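Long-range contacts in APL1 (Anopheles gambiae, PDB 3O6N), which probably pairs with the leucine-rich repeat protein LRIM1 in a heterodimeric complex that regulates complement-like immunity in the mosquito: residues L307-R312 and S329-K334; E261-H266 and V285-Y290; C21-V26 and V50-S55; S55-L60 and L74-L79. All blocks are in the same frame, centred on the assembly; numbering follows the deposited sequence. Where two conformers were deposited one is given.

In the fold
Near the N terminus, 21-26 pairs with 50-55 (interaction 3), closing a loop of 23 intervening residues, and Ser55 then passes directly into interaction 4, where 55-60 meets 74-79 after a shorter loop. The centres of these two contacts lie about 9 Å apart, and strand 49-53 stands between strands 21-24 and 73-75. Interaction 2 (261-266 with 285-290) and interaction 1 (307-312 with 329-334) follow in series toward the C terminus, their centres about 13 Å apart, and touch through Leu307 and Arg312. None of the four loops crosses another. Each contact joins successive coils of the leucine-rich repeat solenoid, and the two groups sit on opposite sides of the chain's centre.

Interaction 1. Residues L307-R312 and S329-K334; sequences LLHVER and SIVTLK
Glu311 divides its carboxylate between Thr332 and Lys334, and this pair of bonds joins two successive coils of the leucine-rich repeat solenoid. Thr332 OG1 donates to Glu311 OE1 at 2.9 Å, reaching it from above the carboxylate plane, while Glu311 OE2 forms a salt bridge with Lys334 NZ at 3.2 Å, the hydrogen bond within it being weak. The geometry follows from two outstretched chains: Glu311 extends beyond CG (chi2 -174°) and Lys334 does likewise, and the CD and CE methylenes of Lys334 pass obliquely beside the carboxylate before the ammonium arrives.

The backbones run nearly the same way and bond at one end: Ser329 N gives to Leu307 O at 2.8 Å, and Val331 N to Leu308 O in the carbonyl plane. Farther along, water takes over. One molecule accepts from Val310 N and donates to Thr332 O; a second accepts from Lys334 N and donates to Glu311 O, bridging the gap where direct bonds are absent.

Packing lies beneath and beside this polar network. Val310 CG2 meets Ile330 CG2 at 3.8 Å, their side chains crossing at about a right angle, and Leu307 CB rests against Ile330 CG1; Trp351 continues this apolar layer beyond Ile330. On the exposed flank Leu308 CD2 presses closely on Ser329 CB, and Val331 CG2 approaches His309 ND1 at 3.3 Å, oblique to the imidazole ring.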
# COMPACT_ATOMS: atom_id res chain seq x y z
N LEU A 307 23.32 -11.15 11.27
CA LEU A 307 23.34 -12.60 11.47
C LEU A 307 24.77 -13.13 11.48
O LEU A 307 25.61 -12.67 10.72
CB LEU A 307 22.51 -13.28 10.38
CG LEU A 307 21.01 -12.97 10.47
CD1 LEU A 307 20.28 -13.43 9.22
CD2 LEU A 307 20.43 -13.61 11.72
N LEU A 308 25.03 -14.09 12.35
CA LEU A 308 26.36 -14.68 12.49
C LEU A 308 26.36 -16.17 12.18
O LEU A 308 27.20 -16.67 11.44
CB LEU A 308 26.90 -14.47 13.91
CG LEU A 308 27.15 -13.06 14.42
CD1 LEU A 308 27.41 -13.08 15.92
CD2 LEU A 308 28.32 -12.44 13.69
N HIS A 309 25.40 -16.89 12.76
CA HIS A 309 25.33 -18.34 12.61
C HIS A 309 23.92 -18.76 12.22
O HIS A 309 22.98 -18.59 12.99
CB HIS A 309 25.75 -19.02 13.91
CG HIS A 309 27.07 -18.57 14.43
ND1 HIS A 309 28.27 -19.05 13.94
CD2 HIS A 309 27.39 -17.66 15.38
CE1 HIS A 309 29.27 -18.45 14.57
NE2 HIS A 309 28.76 -17.61 15.45
N VAL A 310 23.79 -19.31 11.02
CA VAL A 310 22.48 -19.63 10.47
C VAL A 310 22.44 -21.02 9.83
O VAL A 310 21.41 -21.43 9.29
CB VAL A 310 22.06 -18.60 9.40
CG1 VAL A 310 21.93 -17.22 10.03
CG2 VAL A 310 23.08 -18.58 8.25
N GLU A 311 23.55 -21.74 9.90
CA GLU A 311 23.67 -23.01 9.19
C GLU A 311 22.59 -24.03 9.58
O GLU A 311 22.15 -24.83 8.76
CB GLU A 311 25.08 -23.57 9.38
CG GLU A 311 25.18 -25.07 9.38
CD GLU A 311 26.58 -25.55 9.73
OE1 GLU A 311 27.55 -24.91 9.27
OE2 GLU A 311 26.69 -26.54 10.47
N ARG A 312 22.14 -23.99 10.83
CA ARG A 312 21.12 -24.93 11.29
C ARG A 312 19.80 -24.77 10.53
O ARG A 312 18.93 -25.63 10.60
CB ARG A 312 20.89 -24.81 12.80
CG ARG A 312 22.05 -25.35 13.61
CD ARG A 312 21.79 -25.20 15.10
NE ARG A 312 22.84 -25.83 15.89
CZ ARG A 312 22.88 -25.84 17.22
NH1 ARG A 312 21.91 -25.24 17.91
NH2 ARG A 312 23.87 -26.45 17.86
N SER A 329 27.02 -11.01 8.91
CA SER A 329 28.34 -11.46 9.35
C SER A 329 28.38 -12.99 9.42
O SER A 329 28.98 -13.57 10.34
CB SER A 329 28.70 -10.84 10.70
OG SER A 329 28.80 -9.43 10.60
N ILE A 330 27.75 -13.62 8.44
CA ILE A 330 27.58 -15.08 8.44
C ILE A 330 28.88 -15.82 8.17
O ILE A 330 29.66 -15.44 7.30
CB ILE A 330 26.51 -15.48 7.41
CG1 ILE A 330 25.15 -14.90 7.82
CG2 ILE A 330 26.44 -17.00 7.29
CD1 ILE A 330 24.11 -14.89 6.71
N VAL A 331 29.11 -16.89 8.93
CA VAL A 331 30.36 -17.64 8.84
C VAL A 331 30.24 -18.93 8.02
O VAL A 331 31.17 -19.32 7.33
CB VAL A 331 30.90 -17.97 10.24
CG1 VAL A 331 31.34 -16.70 10.95
CG2 VAL A 331 29.84 -18.70 11.06
N THR A 332 29.08 -19.58 8.10
CA THR A 332 28.87 -20.83 7.37
C THR A 332 27.47 -20.95 6.76
O THR A 332 26.52 -20.32 7.22
CB THR A 332 29.11 -22.07 8.25
OG1 THR A 332 28.15 -22.10 9.31
CG2 THR A 332 30.51 -22.06 8.85
N LEU A 333 27.37 -21.78 5.73
CA LEU A 333 26.10 -22.09 5.10
C LEU A 333 26.18 -23.49 4.53
O LEU A 333 27.16 -23.84 3.87
CB LEU A 333 25.80 -21.08 3.98
CG LEU A 333 24.49 -21.31 3.22
CD1 LEU A 333 23.29 -21.11 4.15
CD2 LEU A 333 24.39 -20.40 1.99
N LYS A 334 25.16 -24.30 4.80
CA LYS A 334 25.11 -25.67 4.28
C LYS A 334 23.86 -25.88 3.45
O LYS A 334 22.76 -25.50 3.86
CB LYS A 334 25.13 -26.68 5.43
CG LYS A 334 26.46 -26.86 6.12
CD LYS A 334 26.36 -27.92 7.21
CE LYS A 334 27.70 -28.17 7.88
NZ LYS A 334 27.56 -29.17 8.97
O HOH W 1 26.32 -19.67 9.88
O HOH W 2 22.58 -23.92 6.15

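Interaction 2. Residues E261-H266 and V285-Y290; sequences EKIMYH and VALNLY
Ala286, facing Lys262, is unusual: the contact buries its backbone N without any partner in the model, while Glu261 O takes Val285 N instead. At the other end, Met264 and Tyr265 both reach Asn288, whose side-chain oxygen OD1 is already engaged. Met264 SD touches Asn288 CB at 3.6 Å, brought there by the bend at chi2 (-73°). Tyr265 presents its ring edge, with CD2 3.5 Å from Asn288 OD1, and the ring and amide planes are 63° apart. OD1 accepts from Tyr290 N at 2.9 Å, in the carbonyl plane, an Asx turn that holds the amide; Gly291 N supplies another bond to the same oxygen, which also stands over the centre of the Tyr290 ring.

Around this corner runs a short, weakly bonded parallel pairing between neighbouring leucine-rich repeat coils. Ile263 N bonds to Ala286 O at 3.0 Å, and Asn288 N to Ile263 O at 2.8 Å. On the buried face Ile263 and Leu287 lie side by side, Leu287 CD1 touching Ile263 CB at 3.8 Å.

The chemistry implies a division of labour: backbone bonds set the register, aliphatic groups fill the interior, and the Asx turn fixes the amide that meets the Tyr265 ring edge.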
# COMPACT_ATOMS: atom_id res chain seq x y z
N GLU A 261 14.84 -8.23 16.09
CA GLU A 261 16.14 -8.71 16.53
C GLU A 261 16.28 -10.22 16.40
O GLU A 261 17.39 -10.75 16.41
CB GLU A 261 16.42 -8.28 17.97
CG GLU A 261 16.50 -6.77 18.13
CD GLU A 261 16.73 -6.35 19.56
OE1 GLU A 261 16.90 -7.23 20.43
OE2 GLU A 261 16.76 -5.13 19.82
N LYS A 262 15.15 -10.91 16.28
CA LYS A 262 15.19 -12.34 16.02
C LYS A 262 13.95 -12.81 15.26
O LYS A 262 12.89 -12.20 15.34
CB LYS A 262 15.37 -13.14 17.31
CG LYS A 262 14.24 -12.99 18.31
CD LYS A 262 14.57 -13.71 19.61
CE LYS A 262 13.49 -13.50 20.66
NZ LYS A 262 13.89 -14.05 21.98
N ILE A 263 14.12 -13.89 14.51
CA ILE A 263 13.02 -14.55 13.82
C ILE A 263 12.97 -16.01 14.26
O ILE A 263 13.93 -16.76 14.07
CB ILE A 263 13.17 -14.47 12.29
CG1 ILE A 263 12.94 -13.03 11.80
CG2 ILE A 263 12.19 -15.42 11.61
CD1 ILE A 263 11.50 -12.54 11.97
N MET A 264 11.86 -16.40 14.86
CA MET A 264 11.64 -17.78 15.30
C MET A 264 10.51 -18.40 14.49
O MET A 264 9.72 -17.68 13.89
CB MET A 264 11.29 -17.84 16.79
CG MET A 264 12.43 -17.46 17.72
SD MET A 264 13.70 -18.74 17.81
CE MET A 264 14.86 -17.97 18.95
N TYR A 265 10.41 -19.72 14.51
CA TYR A 265 9.40 -20.41 13.71
C TYR A 265 8.00 -20.31 14.33
O TYR A 265 7.00 -20.47 13.63
CB TYR A 265 9.80 -21.87 13.53
CG TYR A 265 9.91 -22.64 14.83
CD1 TYR A 265 8.79 -23.18 15.45
CD2 TYR A 265 11.15 -22.82 15.44
CE1 TYR A 265 8.90 -23.88 16.64
CE2 TYR A 265 11.26 -23.52 16.63
CZ TYR A 265 10.13 -24.04 17.22
OH TYR A 265 10.26 -24.74 18.40
N HIS A 266 7.94 -20.03 15.62
CA HIS A 266 6.66 -20.09 16.35
C HIS A 266 5.52 -19.30 15.71
O HIS A 266 4.43 -19.84 15.53
CB HIS A 266 6.85 -19.69 17.81
CG HIS A 266 7.76 -20.61 18.57
ND1 HIS A 266 9.09 -20.33 18.78
CD2 HIS A 266 7.53 -21.81 19.15
CE1 HIS A 266 9.64 -21.32 19.46
NE2 HIS A 266 8.72 -22.23 19.70
N VAL A 285 19.85 -10.92 14.88
CA VAL A 285 21.05 -11.59 15.35
C VAL A 285 20.79 -13.07 15.52
O VAL A 285 21.71 -13.85 15.76
CB VAL A 285 21.55 -11.01 16.69
CG1 VAL A 285 22.03 -9.58 16.51
CG2 VAL A 285 20.46 -11.10 17.75
N ALA A 286 19.53 -13.47 15.38
CA ALA A 286 19.13 -14.85 15.61
C ALA A 286 18.04 -15.29 14.64
O ALA A 286 17.09 -14.55 14.39
CB ALA A 286 18.66 -15.04 17.05
N LEU A 287 18.18 -16.50 14.12
CA LEU A 287 17.22 -17.05 13.18
C LEU A 287 16.99 -18.53 13.42
O LEU A 287 17.92 -19.33 13.33
CB LEU A 287 17.72 -16.85 11.75
CG LEU A 287 16.88 -17.52 10.66
CD1 LEU A 287 15.55 -16.81 10.52
CD2 LEU A 287 17.64 -17.52 9.33
N ASN A 288 15.75 -18.90 13.72
CA ASN A 288 15.41 -20.31 13.84
C ASN A 288 14.14 -20.64 13.06
O ASN A 288 13.03 -20.44 13.56
CB ASN A 288 15.25 -20.74 15.30
CG ASN A 288 14.90 -22.21 15.44
OD1 ASN A 288 14.48 -22.86 14.48
ND2 ASN A 288 15.07 -22.75 16.65
N LEU A 289 14.31 -21.13 11.84
CA LEU A 289 13.20 -21.67 11.07
C LEU A 289 13.41 -23.16 10.84
O LEU A 289 12.86 -23.74 9.91
CB LEU A 289 13.06 -20.93 9.73
CG LEU A 289 12.58 -19.48 9.81
CD1 LEU A 289 12.61 -18.83 8.43
CD2 LEU A 289 11.19 -19.39 10.43
N TYR A 290 14.22 -23.79 11.70
CA TYR A 290 14.47 -25.22 11.60
C TYR A 290 13.66 -26.05 12.60
O TYR A 290 13.43 -27.24 12.38
CB TYR A 290 15.97 -25.54 11.71
CG TYR A 290 16.69 -24.84 12.84
CD1 TYR A 290 16.82 -25.43 14.09
CD2 TYR A 290 17.27 -23.59 12.64
CE1 TYR A 290 17.50 -24.78 15.12
CE2 TYR A 290 17.94 -22.94 13.65
CZ TYR A 290 18.05 -23.53 14.89
OH TYR A 290 18.72 -22.88 15.89

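Interaction 3. Residues C21-V26 and V50-S55; sequences CVFYDV and VTFKNS
Phe23 and Phe52 form a closely packed part of this contact, an offset stack with centroids 5.0 Å apart and planes at 30°. Phe23 CD2 lies over one face of the Phe52 ring, 3.6 Å from its CZ. Both side chains point the same way, each with CG beside its own backbone N (chi1 -67° and -68°), which brings the rings alongside. Val50 CG1 closes on the edge of the Phe23 ring at 3.8 Å, while Val26 CG2 meets the Phe52 ring at its edge. Phe37 and Phe68 each pack edge-to-face with Phe23, and Cys21, tied to Cys12 by a disulfide, sets SG over a face of the same ring.

The other side of the pairing is looser and more exposed. Val22 CG2 meets Thr51 CG2, and Lys53 lays CB over the face of the Tyr24 ring in a CH-pi contact, 3.8 Å from the centroid. The side chains of Asp25 and Asn54 make little more than van der Waals contact, OD1 of Asp25 lying 3.7 Å from Asn54 CB.

Backbone hydrogen bonds of parallel-strand type join the two strands, among them Lys53 N to Phe23 O at 2.8 Å. At the turn Lys53 O takes both Asp25 N and Ser55 OG, the hydroxyl from above the carbonyl plane, and Ser55 OG in turn accepts from Val26 N at 3.0 Å. A parallel strand pair at one end of the array, with a buried aromatic layer on one face and a mixed, more exposed face of Val22, Thr51, Tyr24 and Lys53 on the other, fits the N-terminal end of a leucine-rich repeat solenoid.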
# COMPACT_ATOMS: atom_id res chain seq x y z
N CYS A 21 -20.59 12.84 -23.15
CA CYS A 21 -20.43 14.30 -23.18
C CYS A 21 -19.01 14.73 -22.84
O CYS A 21 -18.58 14.63 -21.70
CB CYS A 21 -21.41 15.01 -22.24
SG CYS A 21 -21.14 16.82 -22.16
N VAL A 22 -18.30 15.22 -23.85
CA VAL A 22 -16.97 15.78 -23.64
C VAL A 22 -16.96 17.28 -23.90
O VAL A 22 -17.21 17.73 -25.03
CB VAL A 22 -15.93 15.09 -24.55
CG1 VAL A 22 -14.54 15.66 -24.28
CG2 VAL A 22 -15.96 13.59 -24.34
N PHE A 23 -16.68 18.06 -22.86
CA PHE A 23 -16.53 19.50 -22.99
C PHE A 23 -15.11 19.81 -23.42
O PHE A 23 -14.16 19.16 -22.97
CB PHE A 23 -16.82 20.21 -21.67
CG PHE A 23 -18.26 20.12 -21.22
CD1 PHE A 23 -19.23 20.89 -21.84
CD2 PHE A 23 -18.63 19.30 -20.17
CE1 PHE A 23 -20.55 20.82 -21.43
CE2 PHE A 23 -19.94 19.22 -19.76
CZ PHE A 23 -20.91 19.99 -20.39
N TYR A 24 -14.96 20.80 -24.29
CA TYR A 24 -13.65 21.22 -24.76
C TYR A 24 -13.39 22.70 -24.47
O TYR A 24 -14.28 23.54 -24.64
CB TYR A 24 -13.52 20.98 -26.27
CG TYR A 24 -12.93 19.64 -26.63
CD1 TYR A 24 -11.55 19.46 -26.71
CD2 TYR A 24 -13.75 18.55 -26.91
CE1 TYR A 24 -11.01 18.23 -27.05
CE2 TYR A 24 -13.21 17.32 -27.25
CZ TYR A 24 -11.84 17.16 -27.31
OH TYR A 24 -11.30 15.94 -27.65
N ASP A 25 -12.18 23.00 -24.02
CA ASP A 25 -11.72 24.37 -23.89
C ASP A 25 -12.55 25.22 -22.93
O ASP A 25 -12.81 26.39 -23.19
CB ASP A 25 -11.66 25.04 -25.26
CG ASP A 25 -10.79 24.28 -26.24
OD1 ASP A 25 -9.61 24.03 -25.90
OD2 ASP A 25 -11.28 23.93 -27.33
N VAL A 26 -12.97 24.61 -21.82
CA VAL A 26 -13.66 25.35 -20.77
C VAL A 26 -12.60 26.05 -19.92
O VAL A 26 -11.67 25.41 -19.44
CB VAL A 26 -14.48 24.43 -19.87
CG1 VAL A 26 -15.11 25.23 -18.74
CG2 VAL A 26 -15.54 23.70 -20.67
N VAL A 50 -19.68 12.37 -18.21
CA VAL A 50 -19.17 13.71 -18.45
C VAL A 50 -17.69 13.83 -18.17
O VAL A 50 -17.22 13.50 -17.08
CB VAL A 50 -19.92 14.75 -17.60
CG1 VAL A 50 -19.25 16.11 -17.71
CG2 VAL A 50 -21.38 14.82 -18.02
N THR A 51 -16.94 14.31 -19.16
CA THR A 51 -15.53 14.58 -18.97
C THR A 51 -15.13 15.87 -19.67
O THR A 51 -15.88 16.41 -20.48
CB THR A 51 -14.64 13.42 -19.48
OG1 THR A 51 -13.33 13.56 -18.93
CG2 THR A 51 -14.56 13.44 -20.99
N PHE A 52 -13.94 16.36 -19.35
CA PHE A 52 -13.44 17.61 -19.90
C PHE A 52 -12.11 17.38 -20.60
O PHE A 52 -11.31 16.54 -20.18
CB PHE A 52 -13.26 18.64 -18.79
CG PHE A 52 -14.55 19.12 -18.19
CD1 PHE A 52 -15.03 20.38 -18.48
CD2 PHE A 52 -15.28 18.29 -17.36
CE1 PHE A 52 -16.22 20.82 -17.93
CE2 PHE A 52 -16.48 18.72 -16.81
CZ PHE A 52 -16.95 19.99 -17.10
N LYS A 53 -11.87 18.13 -21.67
CA LYS A 53 -10.58 18.09 -22.36
C LYS A 53 -10.04 19.50 -22.56
O LYS A 53 -10.79 20.41 -22.90
CB LYS A 53 -10.71 17.37 -23.70
CG LYS A 53 -10.96 15.87 -23.58
CD LYS A 53 -9.84 15.21 -22.79
CE LYS A 53 -10.09 13.72 -22.63
NZ LYS A 53 -9.03 13.07 -21.80
N ASN A 54 -8.74 19.67 -22.33
CA ASN A 54 -8.10 20.97 -22.49
C ASN A 54 -8.88 22.06 -21.75
O ASN A 54 -9.12 23.14 -22.28
CB ASN A 54 -7.98 21.31 -23.97
CG ASN A 54 -6.64 21.93 -24.32
OD1 ASN A 54 -6.12 22.76 -23.57
ND2 ASN A 54 -6.08 21.52 -25.45
N SER A 55 -9.28 21.76 -20.51
CA SER A 55 -10.11 22.67 -19.74
C SER A 55 -9.52 23.00 -18.37
O SER A 55 -8.73 22.23 -17.82
CB SER A 55 -11.51 22.09 -19.56
OG SER A 55 -12.14 21.87 -20.81

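Interaction 4. Residues S55-L60 and L74-L79; sequences STMRKL and LNLNDL
Met57 reaches Leu79 through a chain that runs extended at chi2 (-166°) and then folds at chi3 (-69°), carrying its CE methyl alongside the leucine. The two side chains point the same way, and CE comes to 3.3 Å from Leu79 CD2, closer than usual for carbons. The same methyl also meets Leu76 CD2 at 3.9 Å, with Met57 and Leu76 crossing at about a right angle. Farther along the same segment, Leu60 brings its CD2 to Leu76 CD1 at 3.7 Å, its CG held opposite the backbone N (chi1 -175°).

The backbone tie is a single bond, Met57 N to Leu79 O at 2.9 Å, in the carbonyl plane; Thr56 CA adds a CA-H...O contact to the same oxygen. Where the backbones spread apart, a water donates to both Ser55 O, at 2.7 Å, and Asp78 O. Phe52, from strand 49-53 of the same coil as Met57, packs on both Met57 and Leu76.

The chemistry is therefore that of a leucine-rich repeat core between two neighbouring coils: sulfur-bearing and branched aliphatic chains pack the interior through apolar contact, whereas one N-H...O hydrogen bond and a bridging water join the polar backbone at the edge of the apolar cluster.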
# COMPACT_ATOMS: atom_id res chain seq x y z
N SER A 55 -9.28 21.76 -20.51
CA SER A 55 -10.11 22.67 -19.74
C SER A 55 -9.52 23.00 -18.37
O SER A 55 -8.73 22.23 -17.82
CB SER A 55 -11.51 22.09 -19.56
OG SER A 55 -12.14 21.87 -20.81
N THR A 56 -9.92 24.15 -17.84
CA THR A 56 -9.58 24.54 -16.47
C THR A 56 -10.80 25.17 -15.79
O THR A 56 -11.48 26.01 -16.37
CB THR A 56 -8.41 25.55 -16.44
OG1 THR A 56 -8.82 26.79 -17.04
CG2 THR A 56 -7.21 25.01 -17.19
N MET A 57 -11.07 24.74 -14.57
CA MET A 57 -12.13 25.33 -13.77
C MET A 57 -11.61 25.54 -12.35
O MET A 57 -11.74 24.67 -11.50
CB MET A 57 -13.36 24.42 -13.74
CG MET A 57 -14.07 24.28 -15.08
SD MET A 57 -15.71 23.55 -14.91
CE MET A 57 -15.30 21.87 -14.44
N ARG A 58 -11.02 26.70 -12.11
CA ARG A 58 -10.38 26.97 -10.83
C ARG A 58 -11.39 26.97 -9.68
O ARG A 58 -11.05 26.65 -8.54
CB ARG A 58 -9.55 28.25 -10.89
CG ARG A 58 -8.63 28.28 -12.11
CD ARG A 58 -7.41 29.16 -11.94
NE ARG A 58 -6.66 29.29 -13.19
CZ ARG A 58 -5.70 28.45 -13.58
NH1 ARG A 58 -5.35 27.42 -12.83
NH2 ARG A 58 -5.08 28.65 -14.74
N LYS A 59 -12.63 27.30 -10.00
CA LYS A 59 -13.74 27.07 -9.08
C LYS A 59 -14.81 26.27 -9.81
O LYS A 59 -15.24 26.64 -10.90
CB LYS A 59 -14.32 28.39 -8.57
CG LYS A 59 -15.57 28.22 -7.72
CD LYS A 59 -16.01 29.53 -7.08
CE LYS A 59 -17.23 29.31 -6.18
NZ LYS A 59 -17.60 30.54 -5.42
N LEU A 60 -15.23 25.16 -9.21
CA LEU A 60 -16.28 24.34 -9.79
C LEU A 60 -17.64 25.00 -9.57
O LEU A 60 -18.07 25.16 -8.43
CB LEU A 60 -16.27 22.94 -9.17
CG LEU A 60 -17.26 21.93 -9.77
CD1 LEU A 60 -16.88 21.58 -11.20
CD2 LEU A 60 -17.34 20.69 -8.90
N LEU A 74 -19.00 11.45 -13.37
CA LEU A 74 -18.46 12.79 -13.57
C LEU A 74 -16.95 12.79 -13.38
O LEU A 74 -16.45 12.52 -12.28
CB LEU A 74 -19.13 13.78 -12.61
CG LEU A 74 -18.66 15.23 -12.67
CD1 LEU A 74 -18.94 15.83 -14.04
CD2 LEU A 74 -19.33 16.05 -11.59
N ASN A 75 -16.23 13.09 -14.45
CA ASN A 75 -14.77 13.12 -14.40
C ASN A 75 -14.24 14.55 -14.35
O ASN A 75 -14.18 15.24 -15.37
CB ASN A 75 -14.20 12.37 -15.61
CG ASN A 75 -12.70 12.18 -15.51
OD1 ASN A 75 -12.02 12.86 -14.75
ND2 ASN A 75 -12.17 11.24 -16.29
N LEU A 76 -13.87 14.99 -13.16
CA LEU A 76 -13.29 16.31 -12.98
C LEU A 76 -11.80 16.22 -12.63
O LEU A 76 -11.24 17.12 -11.99
CB LEU A 76 -14.04 17.09 -11.89
CG LEU A 76 -15.54 17.24 -12.13
CD1 LEU A 76 -16.24 17.81 -10.90
CD2 LEU A 76 -15.81 18.11 -13.36
N ASN A 77 -11.17 15.13 -13.04
CA ASN A 77 -9.74 14.94 -12.81
C ASN A 77 -8.89 15.98 -13.53
O ASN A 77 -9.13 16.28 -14.70
CB ASN A 77 -9.30 13.54 -13.27
CG ASN A 77 -9.48 12.49 -12.20
OD1 ASN A 77 -10.13 12.73 -11.18
ND2 ASN A 77 -8.89 11.33 -12.42
N ASP A 78 -7.91 16.54 -12.82
CA ASP A 78 -6.93 17.45 -13.42
C ASP A 78 -7.55 18.65 -14.14
O ASP A 78 -7.17 18.99 -15.26
CB ASP A 78 -6.00 16.69 -14.38
CG ASP A 78 -4.83 17.54 -14.84
OD1 ASP A 78 -4.39 18.43 -14.08
OD2 ASP A 78 -4.34 17.30 -15.96
N LEU A 79 -8.51 19.30 -13.48
CA LEU A 79 -9.15 20.49 -14.03
C LEU A 79 -8.62 21.75 -13.35
O LEU A 79 -9.16 22.84 -13.53
CB LEU A 79 -10.67 20.41 -13.84
CG LEU A 79 -11.49 19.81 -14.99
CD1 LEU A 79 -10.86 18.54 -15.53
CD2 LEU A 79 -12.91 19.54 -14.52
O HOH W 3 -6.51 21.48 -16.42